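Local coordinates for protein putative 2,5-diketo-D-gluconic acid reductase B (Sinorhizobium meliloti, PDB 3UP8) that probably catalyses NADPH-dependent reduction of carbonyl compounds such as methylglyoxal or diketogluconate, as an aldo/keto reductase, at residues A[91-96]-A[124-129]; A[67-72]-A[95-100]; A[155-160]-A[174-179]. All coordinates share one frame; numbering follows the deposited sequence.

Strand 63-65 runs out into 67-72, and interaction 2 closes the first loop by laying these residues against 95-100, with helix 73-83 in between. Interaction 1 opens at 91-96, just before that loop shuts, and closes across helix 103-117 at 124-129; the two therefore overlap along the chain and share Lys-95 and Val-96. Interaction 3 follows in series, joining 155-160 to 174-179 across helix 162-171. Interactions 1 and 3 pair neighbouring strands of one parallel barrel, and strand 152-158 bonds in turn to strand 122-127. Interaction 2 ties the loop after strand 63-65 to the end of strand 91-96, at the C-terminal end of the barrel strands, where interactions 1 and 2 meet at a bound acetate.

Interaction 1 (A[91-96]-A[124-129]); sequences FLTTKV and LLLLHW. With ACT (acetate ion), chain C.
Leu-124 N starts the backbone pairing by donating to Leu-92 O, and Thr-94 then uses both its polar backbone atoms, its N giving to Leu-124 O and its O receiving Leu-126 N. Val-96 N to Leu-126 O, at 2.8 Å, is the shortest of the series. His-128 N extends it past the end of the strand with a longer bond to Val-96 O (3.3 Å).

These are neighbouring parallel strands of the aldo/keto reductase TIM barrel, joined as a beta-alpha-beta unit through helix 103-117.

Apolar packing differs on the two faces. On that of Thr-93 and Lys-95, Leu-124 CB lies 3.6 Å from CE2 of the Phe-91 ring, and Thr-93 OG1, set beside its own backbone N (chi1 -61°), rests against the same carbon. On the other, Val-96 CG2 reaches Leu-125 CD1 at 3.7 Å, beneath helices 103-117 and 136-148.

At the C-terminal end the contact turns to His-128. Lys-95 CD sits squarely over one face of the His-128 ring, a CH-pi contact 3.6 Å from the centroid and 6° off the normal. Both ring nitrogens are engaged at the edge: His-128 NE2 donates to acetate OXT at 2.7 Å, and His-128 ND1 is hydrogen-bonded to a water, which donates to Lys-95 O. His-128 is predicted to bind substrate, and Lys-95 NZ forms a salt bridge with Asp-65.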
loop_
_atom_site.group_PDB
_atom_site.type_symbol
_atom_site.label_atom_id
_atom_site.label_comp_id
_atom_site.label_asym_id
_atom_site.label_seq_id
_atom_site.Cartn_x
_atom_site.Cartn_y
_atom_site.Cartn_z
ATOM N N PHE A 91 7.328 8.872 4.441
ATOM C CA PHE A 91 7.565 7.822 3.452
ATOM C C PHE A 91 6.548 7.995 2.333
ATOM O O PHE A 91 5.344 7.813 2.537
ATOM C CB PHE A 91 7.434 6.445 4.094
ATOM C CG PHE A 91 7.896 5.329 3.210
ATOM C CD1 PHE A 91 9.148 4.765 3.389
ATOM C CD2 PHE A 91 7.085 4.868 2.181
ATOM C CE1 PHE A 91 9.601 3.729 2.541
ATOM C CE2 PHE A 91 7.523 3.843 1.336
ATOM C CZ PHE A 91 8.783 3.280 1.521
ATOM N N LEU A 92 7.034 8.358 1.150
ATOM C CA LEU A 92 6.141 8.736 0.058
ATOM C C LEU A 92 6.242 7.742 -1.089
ATOM O O LEU A 92 7.320 7.501 -1.599
ATOM C CB LEU A 92 6.420 10.183 -0.412
ATOM C CG LEU A 92 5.645 10.725 -1.637
ATOM C CD1 LEU A 92 4.116 10.806 -1.423
ATOM C CD2 LEU A 92 6.196 12.084 -2.108
ATOM N N THR A 93 5.102 7.185 -1.485
ATOM C CA THR A 93 5.036 6.202 -2.553
ATOM C C THR A 93 4.222 6.734 -3.716
ATOM O O THR A 93 3.142 7.281 -3.502
ATOM C CB THR A 93 4.315 4.947 -2.034
ATOM O OG1 THR A 93 5.063 4.414 -0.941
ATOM C CG2 THR A 93 4.139 3.875 -3.145
ATOM N N THR A 94 4.732 6.587 -4.938
ATOM C CA THR A 94 3.860 6.714 -6.116
ATOM C C THR A 94 4.013 5.504 -7.038
ATOM O O THR A 94 4.797 4.588 -6.753
ATOM C CB THR A 94 3.975 8.102 -6.842
ATOM O OG1 THR A 94 2.860 8.268 -7.733
ATOM C CG2 THR A 94 5.311 8.254 -7.603
ATOM N N LYS A 95 3.230 5.481 -8.112
ATOM C CA LYS A 95 3.160 4.321 -8.994
ATOM C C LYS A 95 3.172 4.780 -10.444
ATOM O O LYS A 95 2.478 5.731 -10.814
ATOM C CB LYS A 95 1.873 3.525 -8.731
ATOM C CG LYS A 95 1.615 3.215 -7.249
ATOM C CD LYS A 95 0.366 2.360 -7.048
ATOM C CE LYS A 95 -0.025 2.260 -5.575
ATOM N NZ LYS A 95 -0.621 3.532 -5.013
ATOM N N VAL A 96 3.961 4.093 -11.260
ATOM C CA VAL A 96 3.973 4.334 -12.708
ATOM C C VAL A 96 2.774 3.671 -13.387
ATOM O O VAL A 96 2.574 2.464 -13.268
ATOM C CB VAL A 96 5.285 3.828 -13.334
ATOM C CG1 VAL A 96 5.323 4.118 -14.824
ATOM C CG2 VAL A 96 6.459 4.449 -12.619
ATOM N N LEU A 124 9.356 5.324 -2.532
ATOM C CA LEU A 124 8.963 4.061 -3.151
ATOM C C LEU A 124 8.257 4.301 -4.478
ATOM O O LEU A 124 7.349 5.145 -4.564
ATOM C CB LEU A 124 8.025 3.274 -2.216
ATOM C CG LEU A 124 7.588 1.852 -2.604
ATOM C CD1 LEU A 124 8.791 0.921 -2.950
ATOM C CD2 LEU A 124 6.680 1.209 -1.490
ATOM N N LEU A 125 8.682 3.571 -5.510
ATOM C CA LEU A 125 8.037 3.648 -6.817
ATOM C C LEU A 125 7.634 2.250 -7.244
ATOM O O LEU A 125 8.463 1.335 -7.246
ATOM C CB LEU A 125 8.961 4.275 -7.868
ATOM C CG LEU A 125 8.374 4.500 -9.268
ATOM C CD1 LEU A 125 7.289 5.580 -9.225
ATOM C CD2 LEU A 125 9.446 4.876 -10.299
ATOM N N LEU A 126 6.359 2.095 -7.587
ATOM C CA LEU A 126 5.826 0.792 -7.980
ATOM C C LEU A 126 5.398 0.793 -9.435
ATOM O O LEU A 126 4.990 1.813 -9.994
ATOM C CB LEU A 126 4.621 0.415 -7.106
ATOM C CG LEU A 126 4.701 0.585 -5.585
ATOM C CD1 LEU A 126 3.381 0.149 -4.950
ATOM C CD2 LEU A 126 5.857 -0.214 -4.984
ATOM N N LEU A 127 5.500 -0.374 -10.045
ATOM C CA LEU A 127 4.776 -0.665 -11.262
ATOM C C LEU A 127 3.352 -0.961 -10.814
ATOM O O LEU A 127 3.116 -1.870 -9.996
ATOM C CB LEU A 127 5.394 -1.879 -11.990
ATOM C CG LEU A 127 6.900 -1.785 -12.269
ATOM C CD1 LEU A 127 7.473 -3.109 -12.798
ATOM C CD2 LEU A 127 7.227 -0.617 -13.238
ATOM N N HIS A 128 2.406 -0.201 -11.360
ATOM C CA HIS A 128 1.026 -0.228 -10.859
ATOM C C HIS A 128 0.289 -1.537 -11.158
ATOM O O HIS A 128 -0.419 -2.061 -10.303
ATOM C CB HIS A 128 0.242 0.984 -11.399
ATOM C CG HIS A 128 -0.899 1.404 -10.529
ATOM N ND1 HIS A 128 -1.370 2.700 -10.496
ATOM C CD2 HIS A 128 -1.658 0.706 -9.647
ATOM C CE1 HIS A 128 -2.375 2.781 -9.642
ATOM N NE2 HIS A 128 -2.567 1.588 -9.108
ATOM N N TRP A 129 0.480 -2.066 -12.367
ATOM C CA TRP A 129 -0.164 -3.293 -12.807
ATOM C C TRP A 129 0.822 -4.081 -13.659
ATOM O O TRP A 129 1.654 -3.476 -14.330
ATOM C CB TRP A 129 -1.430 -2.990 -13.619
ATOM C CG TRP A 129 -2.560 -2.501 -12.763
ATOM C CD1 TRP A 129 -2.843 -1.211 -12.452
ATOM C CD2 TRP A 129 -3.529 -3.305 -12.082
ATOM N NE1 TRP A 129 -3.937 -1.153 -11.619
ATOM C CE2 TRP A 129 -4.368 -2.429 -11.371
ATOM C CE3 TRP A 129 -3.766 -4.685 -12.005
ATOM C CZ2 TRP A 129 -5.433 -2.882 -10.593
ATOM C CZ3 TRP A 129 -4.833 -5.136 -11.228
ATOM C CH2 TRP A 129 -5.639 -4.233 -10.523
HETATM C C ACT C . -5.257 0.884 -6.871
HETATM O O ACT C . -4.706 1.274 -5.818
HETATM O OXT ACT C . -5.014 1.559 -7.879
HETATM C CH3 ACT C . -6.150 -0.315 -6.942
HETATM O O HOH W 1 -0.594 5.126 -11.768
#

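Interaction 2 (A[67-72]-A[95-100]); sequences AQIYGN and KVWVDN. With ACT (acetate ion), chain C.
Gln-68 N points its hydrogen straight at Lys-95 O (3.1 Å, 168° at the hydrogen), joining the type I turn from Gln-68 to Gly-71 to the end of strand 91-96. The water on that carbonyl also accepts from Ile-69 N. The extended Gln-68 side chain runs past the same carbonyl and sets OE1 between two donors, Trp-97 N at 2.9 Å and Asn-100 ND2 at 2.8 Å. They approach from opposite faces of the Gln-68 amide, each well above its plane, and the Asn-100 amide is turned 70° from it. These two N-H donors on OE1 set which way round the Gln-68 amide sits, and NE2 is hydrogen-bonded to Ser-109 and Ser-113 of helix 103-117.

Ile-69 lies over one face of the Trp-97 indole. Ile-69 CD1 makes a CH-pi contact 3.6 Å from the centroid of the Trp-97 five-membered ring, and Ile-69 CB meets Trp-97 CE3 at 3.5 Å. An alanine in place of Trp-97 would probably leave Ile-69 without the flat surface that it covers, free to shift beside His-128.

Ala-67 CB lies over the centre of the Tyr-70 ring and also packs on Lys-95 CB. Bent at its last torsion (chi4 73°), Lys-95 brings NZ to Tyr-70 OH, to which it donates at 2.8 Å, with Asp-65 as salt-bridge partner. Tyr-70 OH donates in turn to acetate O at 2.6 Å. This chain of bonds is consistent with the predicted roles of Tyr-70 as proton donor and of Lys-95 in lowering its pKa, the acetate probably marking where a substrate carbonyl would lie.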
loop_
_atom_site.group_PDB
_atom_site.type_symbol
_atom_site.label_atom_id
_atom_site.label_comp_id
_atom_site.label_asym_id
_atom_site.label_seq_id
_atom_site.Cartn_x
_atom_site.Cartn_y
_atom_site.Cartn_z
ATOM N N ALA A 67 -0.473 7.637 -6.767
ATOM C CA ALA A 67 -0.209 7.003 -8.063
ATOM C C ALA A 67 -0.401 8.033 -9.153
ATOM O O ALA A 67 -1.184 8.956 -8.993
ATOM C CB ALA A 67 -1.158 5.833 -8.299
ATOM N N GLN A 68 0.295 7.865 -10.266
ATOM C CA GLN A 68 0.094 8.740 -11.420
ATOM C C GLN A 68 -1.373 8.767 -11.851
ATOM O O GLN A 68 -1.937 9.844 -12.065
ATOM C CB GLN A 68 0.989 8.305 -12.579
ATOM C CG GLN A 68 2.444 8.631 -12.339
ATOM C CD GLN A 68 3.401 7.983 -13.342
ATOM O OE1 GLN A 68 2.999 7.219 -14.221
ATOM N NE2 GLN A 68 4.672 8.321 -13.216
ATOM N N ILE A 69 -2.000 7.592 -11.911
ATOM C CA ILE A 69 -3.377 7.467 -12.428
ATOM C C ILE A 69 -4.449 8.040 -11.517
ATOM O O ILE A 69 -5.534 8.363 -12.001
ATOM C CB ILE A 69 -3.749 6.006 -12.806
ATOM C CG1 ILE A 69 -4.984 5.967 -13.721
ATOM C CG2 ILE A 69 -3.988 5.147 -11.557
ATOM C CD1 ILE A 69 -4.803 6.671 -15.066
ATOM N N TYR A 70 -4.181 8.151 -10.213
ATOM C CA TYR A 70 -5.195 8.712 -9.298
ATOM C C TYR A 70 -5.467 10.175 -9.588
ATOM O O TYR A 70 -6.530 10.663 -9.261
ATOM C CB TYR A 70 -4.821 8.606 -7.808
ATOM C CG TYR A 70 -4.447 7.245 -7.303
ATOM C CD1 TYR A 70 -4.881 6.077 -7.938
ATOM C CD2 TYR A 70 -3.679 7.127 -6.149
ATOM C CE1 TYR A 70 -4.519 4.819 -7.441
ATOM C CE2 TYR A 70 -3.313 5.884 -5.654
ATOM C CZ TYR A 70 -3.722 4.740 -6.306
ATOM O OH TYR A 70 -3.333 3.519 -5.776
ATOM N N GLY A 71 -4.511 10.876 -10.187
ATOM C CA GLY A 71 -4.706 12.285 -10.522
ATOM C C GLY A 71 -4.652 13.235 -9.333
ATOM O O GLY A 71 -5.088 14.374 -9.427
ATOM N N ASN A 72 -4.121 12.782 -8.200
ATOM C CA ASN A 72 -4.057 13.657 -7.019
ATOM C C ASN A 72 -2.643 13.878 -6.469
ATOM O O ASN A 72 -2.481 14.354 -5.340
ATOM C CB ASN A 72 -4.993 13.129 -5.924
ATOM C CG ASN A 72 -4.704 11.674 -5.554
ATOM O OD1 ASN A 72 -3.591 11.186 -5.742
ATOM N ND2 ASN A 72 -5.709 10.980 -5.029
ATOM N N LYS A 95 3.230 5.481 -8.112
ATOM C CA LYS A 95 3.160 4.321 -8.994
ATOM C C LYS A 95 3.172 4.780 -10.444
ATOM O O LYS A 95 2.478 5.731 -10.814
ATOM C CB LYS A 95 1.873 3.525 -8.731
ATOM C CG LYS A 95 1.615 3.215 -7.249
ATOM C CD LYS A 95 0.366 2.360 -7.048
ATOM C CE LYS A 95 -0.025 2.260 -5.575
ATOM N NZ LYS A 95 -0.621 3.532 -5.013
ATOM N N VAL A 96 3.961 4.093 -11.260
ATOM C CA VAL A 96 3.973 4.334 -12.708
ATOM C C VAL A 96 2.774 3.671 -13.387
ATOM O O VAL A 96 2.574 2.464 -13.268
ATOM C CB VAL A 96 5.285 3.828 -13.334
ATOM C CG1 VAL A 96 5.323 4.118 -14.824
ATOM C CG2 VAL A 96 6.459 4.449 -12.619
ATOM N N TRP A 97 1.980 4.484 -14.079
ATOM C CA TRP A 97 0.808 4.019 -14.805
ATOM C C TRP A 97 1.255 3.272 -16.055
ATOM O O TRP A 97 2.285 3.598 -16.661
ATOM C CB TRP A 97 -0.099 5.195 -15.197
ATOM C CG TRP A 97 -1.375 4.756 -15.898
ATOM C CD1 TRP A 97 -1.813 5.153 -17.132
ATOM C CD2 TRP A 97 -2.343 3.824 -15.407
ATOM N NE1 TRP A 97 -3.002 4.532 -17.431
ATOM C CE2 TRP A 97 -3.347 3.706 -16.393
ATOM C CE3 TRP A 97 -2.462 3.076 -14.221
ATOM C CZ2 TRP A 97 -4.460 2.875 -16.234
ATOM C CZ3 TRP A 97 -3.578 2.245 -14.060
ATOM C CH2 TRP A 97 -4.558 2.154 -15.063
ATOM N N VAL A 98 0.479 2.262 -16.429
ATOM C CA VAL A 98 0.858 1.354 -17.512
ATOM C C VAL A 98 1.076 2.071 -18.861
ATOM O O VAL A 98 1.816 1.574 -19.688
ATOM C CB VAL A 98 -0.161 0.194 -17.680
ATOM C CG1 VAL A 98 -0.316 -0.611 -16.363
ATOM C CG2 VAL A 98 -1.523 0.700 -18.154
ATOM N N ASP A 99 0.440 3.228 -19.083
ATOM C CA ASP A 99 0.635 3.968 -20.351
ATOM C C ASP A 99 2.055 4.525 -20.442
ATOM O O ASP A 99 2.519 4.929 -21.511
ATOM C CB ASP A 99 -0.365 5.130 -20.474
ATOM C CG ASP A 99 -1.803 4.660 -20.714
ATOM O OD1 ASP A 99 -2.033 3.473 -21.046
ATOM O OD2 ASP A 99 -2.710 5.506 -20.575
ATOM N N ASN A 100 2.737 4.568 -19.306
ATOM C CA ASN A 100 4.068 5.134 -19.232
ATOM C C ASN A 100 5.178 4.087 -19.145
ATOM O O ASN A 100 6.299 4.401 -18.744
ATOM C CB ASN A 100 4.156 6.093 -18.040
ATOM C CG ASN A 100 3.184 7.258 -18.148
ATOM O OD1 ASN A 100 2.885 7.738 -19.242
ATOM N ND2 ASN A 100 2.690 7.721 -17.006
HETATM C C ACT C . -5.257 0.884 -6.871
HETATM O O ACT C . -4.706 1.274 -5.818
HETATM O OXT ACT C . -5.014 1.559 -7.879
HETATM C CH3 ACT C . -6.150 -0.315 -6.942
HETATM O O HOH W 1 -0.594 5.126 -11.768
#

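Interaction 3 (A[155-160]-A[174-179]); sequences IGISNF and APIATN
Asn-179 reaches across to the end of strand 152-158 and is easily followed outward. Asn-179 CB packs 3.8 Å from Ile-157 CG1, and CG continues over the same carbon. CG stands opposite the backbone N (chi1 -175°), which carries the amide past Ile-157 to the Phe-160 backbone. There Asn-179 OD1 receives a weak bond from Phe-160 N at 3.4 Å, and its ND2 donates to Phe-160 O at 2.9 Å, with that oxygen close to the amide plane. One side chain thus grips both polar backbone atoms of Phe-160, just beyond the strand. The Phe-160 ring turns back so that Ile-157 CB lies over its centre.

Only two backbone hydrogen bonds join the two segments. Ala-177 N gives a nearly straight bond to Ile-155 O (2.8 Å, 174°), but Ile-157 N skips to Thr-178 O at 3.0 Å. The extra residue makes a beta bulge: Ala-177 has helical backbone angles, and Thr-178 N is buried without a partner. Near the start of the contact a water bridges Ile-155 N and Pro-175 O, while Ile-155 CD1 packs on Ala-174 CB at 3.9 Å.

Asn-159, next to Phe-160, is hydrogen-bonded through OD1 to Tyr-206 OH and through ND2 to the backbone O of His-128, a predicted substrate-binding residue. Parallel strands joined by helix 162-171, with the loop after the first strand turned toward the active site, form a beta-alpha-beta unit of the TIM barrel.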
loop_
_atom_site.group_PDB
_atom_site.type_symbol
_atom_site.label_atom_id
_atom_site.label_comp_id
_atom_site.label_asym_id
_atom_site.label_seq_id
_atom_site.Cartn_x
_atom_site.Cartn_y
_atom_site.Cartn_z
ATOM N N ILE A 155 12.246 0.402 -4.800
ATOM C CA ILE A 155 11.378 0.057 -5.923
ATOM C C ILE A 155 10.468 -1.133 -5.563
ATOM O O ILE A 155 10.820 -1.960 -4.725
ATOM C CB ILE A 155 12.191 -0.235 -7.217
ATOM C CG1 ILE A 155 13.237 -1.353 -7.003
ATOM C CG2 ILE A 155 12.865 1.045 -7.734
ATOM C CD1 ILE A 155 13.779 -1.921 -8.323
ATOM N N GLY A 156 9.306 -1.209 -6.198
ATOM C CA GLY A 156 8.409 -2.328 -5.982
ATOM C C GLY A 156 7.399 -2.554 -7.076
ATOM O O GLY A 156 7.482 -1.955 -8.170
ATOM N N ILE A 157 6.435 -3.423 -6.768
ATOM C CA ILE A 157 5.427 -3.857 -7.726
ATOM C C ILE A 157 4.033 -3.810 -7.133
ATOM O O ILE A 157 3.864 -3.656 -5.928
ATOM C CB ILE A 157 5.744 -5.279 -8.255
ATOM C CG1 ILE A 157 5.837 -6.267 -7.071
ATOM C CG2 ILE A 157 7.036 -5.229 -9.100
ATOM C CD1 ILE A 157 6.298 -7.673 -7.420
ATOM N N SER A 158 3.022 -3.938 -7.983
ATOM C CA SER A 158 1.652 -3.883 -7.512
ATOM C C SER A 158 0.807 -4.775 -8.386
ATOM O O SER A 158 0.899 -4.716 -9.620
ATOM C CB SER A 158 1.135 -2.429 -7.489
ATOM O OG SER A 158 -0.139 -2.318 -6.846
ATOM N N ASN A 159 -0.004 -5.611 -7.731
ATOM C CA ASN A 159 -0.949 -6.512 -8.376
ATOM C C ASN A 159 -0.273 -7.606 -9.189
ATOM O O ASN A 159 -0.851 -8.115 -10.156
ATOM C CB ASN A 159 -1.936 -5.725 -9.242
ATOM C CG ASN A 159 -2.652 -4.647 -8.457
ATOM O OD1 ASN A 159 -3.416 -4.948 -7.543
ATOM N ND2 ASN A 159 -2.391 -3.382 -8.791
ATOM N N PHE A 160 0.949 -7.955 -8.798
ATOM C CA PHE A 160 1.676 -9.030 -9.456
ATOM C C PHE A 160 1.273 -10.358 -8.807
ATOM O O PHE A 160 1.112 -10.438 -7.579
ATOM C CB PHE A 160 3.185 -8.829 -9.283
ATOM C CG PHE A 160 3.798 -7.836 -10.244
ATOM C CD1 PHE A 160 5.059 -8.080 -10.800
ATOM C CD2 PHE A 160 3.137 -6.661 -10.587
ATOM C CE1 PHE A 160 5.642 -7.160 -11.686
ATOM C CE2 PHE A 160 3.706 -5.746 -11.479
ATOM C CZ PHE A 160 4.957 -5.988 -12.027
ATOM N N ALA A 174 18.334 -4.159 -8.043
ATOM C CA ALA A 174 17.902 -3.734 -6.705
ATOM C C ALA A 174 16.833 -4.682 -6.138
ATOM O O ALA A 174 16.048 -5.250 -6.905
ATOM C CB ALA A 174 17.349 -2.298 -6.760
ATOM N N PRO A 175 16.781 -4.835 -4.793
ATOM C CA PRO A 175 15.713 -5.631 -4.217
ATOM C C PRO A 175 14.345 -5.029 -4.518
ATOM O O PRO A 175 14.219 -3.802 -4.729
ATOM C CB PRO A 175 15.986 -5.596 -2.706
ATOM C CG PRO A 175 17.375 -5.085 -2.547
ATOM C CD PRO A 175 17.660 -4.250 -3.767
ATOM N N ILE A 176 13.346 -5.899 -4.576
ATOM C CA ILE A 176 11.959 -5.481 -4.749
ATOM C C ILE A 176 11.393 -5.384 -3.338
ATOM O O ILE A 176 11.375 -6.367 -2.612
ATOM C CB ILE A 176 11.154 -6.506 -5.554
ATOM C CG1 ILE A 176 11.732 -6.668 -6.969
ATOM C CG2 ILE A 176 9.654 -6.142 -5.569
ATOM C CD1 ILE A 176 11.574 -5.435 -7.867
ATOM N N ALA A 177 10.960 -4.185 -2.950
ATOM C CA ALA A 177 10.575 -3.924 -1.574
ATOM C C ALA A 177 9.239 -4.550 -1.164
ATOM O O ALA A 177 9.111 -5.084 -0.054
ATOM C CB ALA A 177 10.544 -2.392 -1.331
ATOM N N THR A 178 8.236 -4.457 -2.042
ATOM C CA THR A 178 6.864 -4.795 -1.693
ATOM C C THR A 178 6.080 -5.142 -2.946
ATOM O O THR A 178 6.450 -4.750 -4.057
ATOM C CB THR A 178 6.146 -3.614 -0.917
ATOM O OG1 THR A 178 4.995 -4.103 -0.211
ATOM C CG2 THR A 178 5.694 -2.501 -1.871
ATOM N N ASN A 179 5.009 -5.903 -2.751
ATOM C CA ASN A 179 3.957 -6.071 -3.750
ATOM C C ASN A 179 2.653 -5.540 -3.135
ATOM O O ASN A 179 2.150 -6.074 -2.133
ATOM C CB ASN A 179 3.821 -7.549 -4.169
ATOM C CG ASN A 179 2.816 -7.754 -5.307
ATOM O OD1 ASN A 179 2.460 -6.817 -6.027
ATOM N ND2 ASN A 179 2.349 -8.983 -5.461
HETATM O O HOH W 2 14.091 -1.438 -3.525
#